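Local atomic coordinates of PTS system glucose-specific EIIA component (Mycoplasma capricolum, PDB entry 2GPR), a protein that probably takes up a phosphoryl group from phospho-HPr on a histidine and hands it to the EIIB domain, driving phosphorylation of glucose as it enters the cell. Residues A[76-81]-A[123-128]; A[19-24]-A[34-39]. One frame throughout, in Å; residues are numbered along the deposited sequence.

In the fold
Following the chain from the N terminus, interaction 2 comes first: strand 16-19 ends, the chain loops through helix 27-30, and strand 36-42 returns antiparallel to it, closing a short loop. Interaction 1 opens later and closes a longer one, bringing strand 124-130 back against strand 74-78. The two loops follow one another in series, neither nesting nor crossing, yet they belong to one antiparallel sheet. Strand 124-130 lies between strands 74-78 and 36-42, and the backbone nitrogens of I126 and F128 probably bond to the carbonyl oxygens of F38 and D36. Interaction 2 adds the outermost strand 16-19 to strand 36-42, on the far side of 124-130 from the H78 strand.

Interaction 1: A[76-81]-A[123-128]; sequences LLHIGL and KSPIIF
Strand 74-78 of the EIIA sheet ends at H78, which by similarity is the phosphorylated histidine and a zinc ligand shared with glycerol kinase, and here it pairs antiparallel with strand 124-130. L76 and I127 form a hydrogen-bonded pair: L76 N reaches I127 O at 2.6 Å, nearly along the C=O axis, and I127 N returns to L76 O at 2.8 Å. Two residues on, past the non-hydrogen-bonded pair L77 and I126, H78 N bonds to P125 O at 2.9 Å, in the carbonyl plane. Beyond the histidine the ladder gives way to a side-chain bond: with OG beside its own backbone N (chi1 -59°), S124 turns the hydroxyl oxygen to G80 N and accepts its hydrogen at 2.8 Å between G80 N and S124 OG. OG also bonds to I122 O.

On the face carrying L76 and I127, the two side chains run side by side and meet CD2 to CD1 at 3.8 Å. L77 and I126 do the same on the other face, through L77 CD2 and I126 CD1. H78 has CG anti to the backbone N (chi1 -177°), which places its side chain beside that of P125, whose CD approaches the imidazole obliquely, 4.2 Å from H78 ND1. A weak bond from ND1 to G80 O, bent to 121°, may help to set the ring's rotation. The L81 side chain crosses that of P125 at about a right angle, bringing L81 CD1 near the proline CD.

F29 of helix 27-30 meets the H78 ring edge-to-face and also packs on P125 and L81. F47 of strand 46-48 touches L77, I79 and S124, while strands 64-68 and 36-42 flank the pair.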
loop_
_atom_site.group_PDB
_atom_site.type_symbol
_atom_site.label_atom_id
_atom_site.label_comp_id
_atom_site.label_asym_id
_atom_site.label_seq_id
_atom_site.Cartn_x
_atom_site.Cartn_y
_atom_site.Cartn_z
ATOM N N LEU A 76 -1.632 -5.440 -1.117
ATOM C CA LEU A 76 -0.359 -5.259 -0.454
ATOM C C LEU A 76 0.220 -3.816 -0.534
ATOM O O LEU A 76 0.330 -3.204 -1.604
ATOM C CB LEU A 76 0.632 -6.345 -0.932
ATOM C CG LEU A 76 2.038 -6.269 -0.369
ATOM C CD1 LEU A 76 2.170 -7.202 0.819
ATOM C CD2 LEU A 76 2.996 -6.752 -1.449
ATOM N N LEU A 77 0.573 -3.278 0.632
ATOM C CA LEU A 77 1.270 -2.015 0.820
ATOM C C LEU A 77 2.723 -2.407 1.126
ATOM O O LEU A 77 2.988 -3.182 2.040
ATOM C CB LEU A 77 0.712 -1.243 2.049
ATOM C CG LEU A 77 1.047 0.247 2.196
ATOM C CD1 LEU A 77 1.405 0.575 3.633
ATOM C CD2 LEU A 77 2.021 0.852 1.171
ATOM N N HIS A 78 3.655 -1.894 0.347
ATOM C CA HIS A 78 5.014 -2.226 0.478
ATOM C C HIS A 78 5.839 -0.994 0.452
ATOM O O HIS A 78 5.932 -0.382 -0.593
ATOM C CB HIS A 78 5.335 -3.092 -0.701
ATOM C CG HIS A 78 6.733 -3.591 -0.694
ATOM N ND1 HIS A 78 7.799 -2.712 -0.860
ATOM C CD2 HIS A 78 7.218 -4.868 -0.626
ATOM C CE1 HIS A 78 8.888 -3.458 -0.893
ATOM N NE2 HIS A 78 8.583 -4.749 -0.733
ATOM N N ILE A 79 6.354 -0.572 1.628
ATOM C CA ILE A 79 7.095 0.642 1.691
ATOM C C ILE A 79 8.416 0.536 1.002
ATOM O O ILE A 79 9.210 -0.330 1.337
ATOM C CB ILE A 79 7.260 1.204 3.082
ATOM C CG1 ILE A 79 5.888 1.479 3.669
ATOM C CG2 ILE A 79 8.083 2.519 3.003
ATOM C CD1 ILE A 79 5.249 0.253 4.264
ATOM N N GLY A 80 8.664 1.469 0.050
ATOM C CA GLY A 80 9.910 1.539 -0.718
ATOM C C GLY A 80 10.253 0.237 -1.451
ATOM O O GLY A 80 9.411 -0.568 -1.796
ATOM N N LEU A 81 11.521 0.062 -1.677
ATOM C CA LEU A 81 12.084 -1.061 -2.356
ATOM C C LEU A 81 13.255 -1.611 -1.476
ATOM O O LEU A 81 13.936 -0.853 -0.776
ATOM C CB LEU A 81 12.577 -0.592 -3.754
ATOM C CG LEU A 81 11.574 -0.736 -4.908
ATOM C CD1 LEU A 81 10.136 -0.497 -4.488
ATOM C CD2 LEU A 81 11.910 0.229 -6.022
ATOM N N LYS A 123 9.681 4.825 -3.102
ATOM C CA LYS A 123 8.440 4.777 -3.802
ATOM C C LYS A 123 7.780 3.485 -3.357
ATOM O O LYS A 123 8.431 2.460 -3.403
ATOM C CB LYS A 123 8.729 4.750 -5.276
ATOM C CG LYS A 123 8.998 6.128 -5.869
ATOM C CD LYS A 123 9.204 5.988 -7.375
ATOM C CE LYS A 123 10.267 6.904 -7.940
ATOM N NZ LYS A 123 10.645 6.544 -9.322
ATOM N N SER A 124 6.572 3.581 -2.787
ATOM C CA SER A 124 5.872 2.462 -2.180
ATOM C C SER A 124 4.736 1.881 -2.989
ATOM O O SER A 124 3.754 2.548 -3.220
ATOM C CB SER A 124 5.392 2.843 -0.799
ATOM O OG SER A 124 6.508 3.229 0.020
ATOM N N PRO A 125 4.832 0.586 -3.315
ATOM C CA PRO A 125 3.811 -0.030 -4.116
ATOM C C PRO A 125 2.562 -0.504 -3.386
ATOM O O PRO A 125 2.599 -1.018 -2.257
ATOM C CB PRO A 125 4.485 -1.141 -4.891
ATOM C CG PRO A 125 5.981 -1.017 -4.657
ATOM C CD PRO A 125 6.178 0.006 -3.566
ATOM N N ILE A 126 1.431 -0.344 -4.075
ATOM C CA ILE A 126 0.108 -0.769 -3.619
ATOM C C ILE A 126 -0.427 -1.791 -4.617
ATOM O O ILE A 126 -0.910 -1.434 -5.708
ATOM C CB ILE A 126 -0.901 0.411 -3.563
ATOM C CG1 ILE A 126 -0.330 1.651 -2.892
ATOM C CG2 ILE A 126 -2.186 -0.014 -2.859
ATOM C CD1 ILE A 126 0.205 1.366 -1.498
ATOM N N ILE A 127 -0.333 -3.062 -4.312
ATOM C CA ILE A 127 -0.809 -3.993 -5.306
ATOM C C ILE A 127 -1.869 -4.874 -4.802
ATOM O O ILE A 127 -1.891 -5.239 -3.657
ATOM C CB ILE A 127 0.311 -4.863 -5.850
ATOM C CG1 ILE A 127 1.211 -5.311 -4.721
ATOM C CG2 ILE A 127 1.166 -4.160 -6.913
ATOM C CD1 ILE A 127 1.788 -6.689 -5.037
ATOM N N PHE A 128 -2.749 -5.225 -5.678
ATOM C CA PHE A 128 -3.766 -6.166 -5.333
ATOM C C PHE A 128 -3.213 -7.532 -5.672
ATOM O O PHE A 128 -2.986 -7.886 -6.889
ATOM C CB PHE A 128 -5.097 -5.929 -6.053
ATOM C CG PHE A 128 -5.582 -4.526 -5.901
ATOM C CD1 PHE A 128 -4.949 -3.494 -6.590
ATOM C CD2 PHE A 128 -6.640 -4.223 -5.045
ATOM C CE1 PHE A 128 -5.346 -2.172 -6.397
ATOM C CE2 PHE A 128 -7.101 -2.914 -4.912
ATOM C CZ PHE A 128 -6.425 -1.883 -5.561
#

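Interaction 2: A[19-24]-A[34-39]; sequences ITLDEV and LGDGFA
I19 and A39 pair antiparallel through two backbone bonds, I19 N to A39 O at 3.2 Å and A39 N to I19 O at 3.1 Å. I19 places CG1 between its own N and carbonyl carbon (chi1 67°), and this branch meets A39 CB at 3.8 Å. V24 brings CG2 to the same methyl, so the small alanine side chain is touched by both.

Past this pair the chain turns away, and L21 does the reaching. With chi1 -77° and chi2 -177° its extended side chain lies along the backbone of the other strand: CG is 3.7 Å from G37 O, CD2 is 3.5 Å from F38 O, and CD1 continues towards D36. A water bridges the two backbones, accepting from L21 N and donating to G37 O.

Within the turn, E23 OE2 accepts T20 N from above its carboxylate plane, and the backbone bonds E23 N to T20 O and V24 N to L21 O shape the chain. D22 reaches R32 in a salt bridge, while F38 packs on V150 and A151 of strand 149-153. The arrangement is an antiparallel edge pairing, where strand 16-19 borders the main EIIA sheet and leads into a tight turn.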
loop_
_atom_site.group_PDB
_atom_site.type_symbol
_atom_site.label_atom_id
_atom_site.label_comp_id
_atom_site.label_asym_id
_atom_site.label_seq_id
_atom_site.Cartn_x
_atom_site.Cartn_y
_atom_site.Cartn_z
ATOM N N ILE A 19 1.827 7.414 -8.519
ATOM C CA ILE A 19 2.552 7.257 -9.760
ATOM C C ILE A 19 2.173 5.858 -10.203
ATOM O O ILE A 19 1.500 5.177 -9.442
ATOM C CB ILE A 19 4.079 7.392 -9.538
ATOM C CG1 ILE A 19 4.623 6.220 -8.698
ATOM C CG2 ILE A 19 4.404 8.663 -8.770
ATOM C CD1 ILE A 19 5.782 6.650 -7.817
ATOM N N THR A 20 2.613 5.416 -11.386
ATOM C CA THR A 20 2.289 4.084 -11.905
ATOM C C THR A 20 3.336 3.081 -11.527
ATOM O O THR A 20 4.406 3.461 -11.039
ATOM C CB THR A 20 2.060 4.063 -13.443
ATOM O OG1 THR A 20 3.198 4.562 -14.144
ATOM C CG2 THR A 20 0.821 4.864 -13.834
ATOM N N LEU A 21 3.012 1.806 -11.746
ATOM C CA LEU A 21 3.927 0.742 -11.429
ATOM C C LEU A 21 5.089 0.766 -12.410
ATOM O O LEU A 21 6.219 0.315 -12.165
ATOM C CB LEU A 21 3.260 -0.640 -11.461
ATOM C CG LEU A 21 2.403 -0.967 -10.234
ATOM C CD1 LEU A 21 1.872 -2.386 -10.386
ATOM C CD2 LEU A 21 3.181 -0.828 -8.909
ATOM N N ASP A 22 4.814 1.291 -13.536
ATOM C CA ASP A 22 5.835 1.354 -14.519
ATOM C C ASP A 22 6.887 2.354 -14.078
ATOM O O ASP A 22 8.027 2.342 -14.533
ATOM C CB ASP A 22 5.257 1.661 -15.915
ATOM C CG ASP A 22 3.792 1.291 -16.032
ATOM O OD1 ASP A 22 3.102 1.642 -14.991
ATOM O OD2 ASP A 22 3.357 0.687 -16.970
ATOM N N GLU A 23 6.524 3.216 -13.138
ATOM C CA GLU A 23 7.480 4.169 -12.645
ATOM C C GLU A 23 8.276 3.638 -11.460
ATOM O O GLU A 23 8.975 4.398 -10.785
ATOM C CB GLU A 23 6.832 5.491 -12.294
ATOM C CG GLU A 23 6.358 6.256 -13.545
ATOM C CD GLU A 23 5.113 7.090 -13.293
ATOM O OE1 GLU A 23 5.320 8.071 -12.438
ATOM O OE2 GLU A 23 4.015 6.860 -13.816
ATOM N N VAL A 24 8.151 2.327 -11.205
ATOM C CA VAL A 24 8.834 1.634 -10.116
ATOM C C VAL A 24 10.009 0.825 -10.627
ATOM O O VAL A 24 9.879 0.046 -11.566
ATOM C CB VAL A 24 7.874 0.733 -9.390
ATOM C CG1 VAL A 24 8.610 -0.032 -8.289
ATOM C CG2 VAL A 24 6.706 1.536 -8.855
ATOM N N LEU A 34 3.185 -10.153 -9.421
ATOM C CA LEU A 34 2.295 -10.637 -8.391
ATOM C C LEU A 34 0.914 -10.023 -8.428
ATOM O O LEU A 34 -0.012 -10.469 -7.755
ATOM C CB LEU A 34 2.936 -10.474 -7.004
ATOM C CG LEU A 34 3.886 -11.619 -6.676
ATOM C CD1 LEU A 34 4.455 -11.444 -5.271
ATOM C CD2 LEU A 34 3.135 -12.955 -6.778
ATOM N N GLY A 35 0.779 -8.973 -9.227
ATOM C CA GLY A 35 -0.482 -8.286 -9.309
ATOM C C GLY A 35 -0.308 -6.908 -9.876
ATOM O O GLY A 35 0.798 -6.544 -10.278
ATOM N N ASP A 36 -1.446 -6.165 -9.883
ATOM C CA ASP A 36 -1.596 -4.802 -10.415
ATOM C C ASP A 36 -1.839 -3.824 -9.314
ATOM O O ASP A 36 -1.871 -4.216 -8.164
ATOM C CB ASP A 36 -2.759 -4.712 -11.428
ATOM C CG ASP A 36 -2.520 -3.728 -12.549
ATOM O OD1 ASP A 36 -1.898 -2.626 -12.152
ATOM O OD2 ASP A 36 -2.833 -3.953 -13.714
ATOM N N GLY A 37 -1.978 -2.550 -9.677
ATOM C CA GLY A 37 -2.226 -1.452 -8.712
ATOM C C GLY A 37 -1.404 -0.243 -9.070
ATOM O O GLY A 37 -1.174 0.035 -10.221
ATOM N N PHE A 38 -0.882 0.429 -8.095
ATOM C CA PHE A 38 -0.066 1.603 -8.361
ATOM C C PHE A 38 1.001 1.842 -7.258
ATOM O O PHE A 38 1.365 0.947 -6.527
ATOM C CB PHE A 38 -0.931 2.801 -8.513
ATOM C CG PHE A 38 -1.865 2.837 -7.346
ATOM C CD1 PHE A 38 -3.026 2.071 -7.341
ATOM C CD2 PHE A 38 -1.566 3.584 -6.213
ATOM C CE1 PHE A 38 -3.896 2.052 -6.259
ATOM C CE2 PHE A 38 -2.430 3.590 -5.112
ATOM C CZ PHE A 38 -3.589 2.815 -5.132
ATOM N N ALA A 39 1.537 3.041 -7.155
ATOM C CA ALA A 39 2.554 3.318 -6.164
ATOM C C ALA A 39 2.444 4.741 -5.611
ATOM O O ALA A 39 1.594 5.543 -5.957
ATOM C CB ALA A 39 3.963 3.027 -6.694
HETATM O O HOH W 1 0.247 1.391 -12.529
#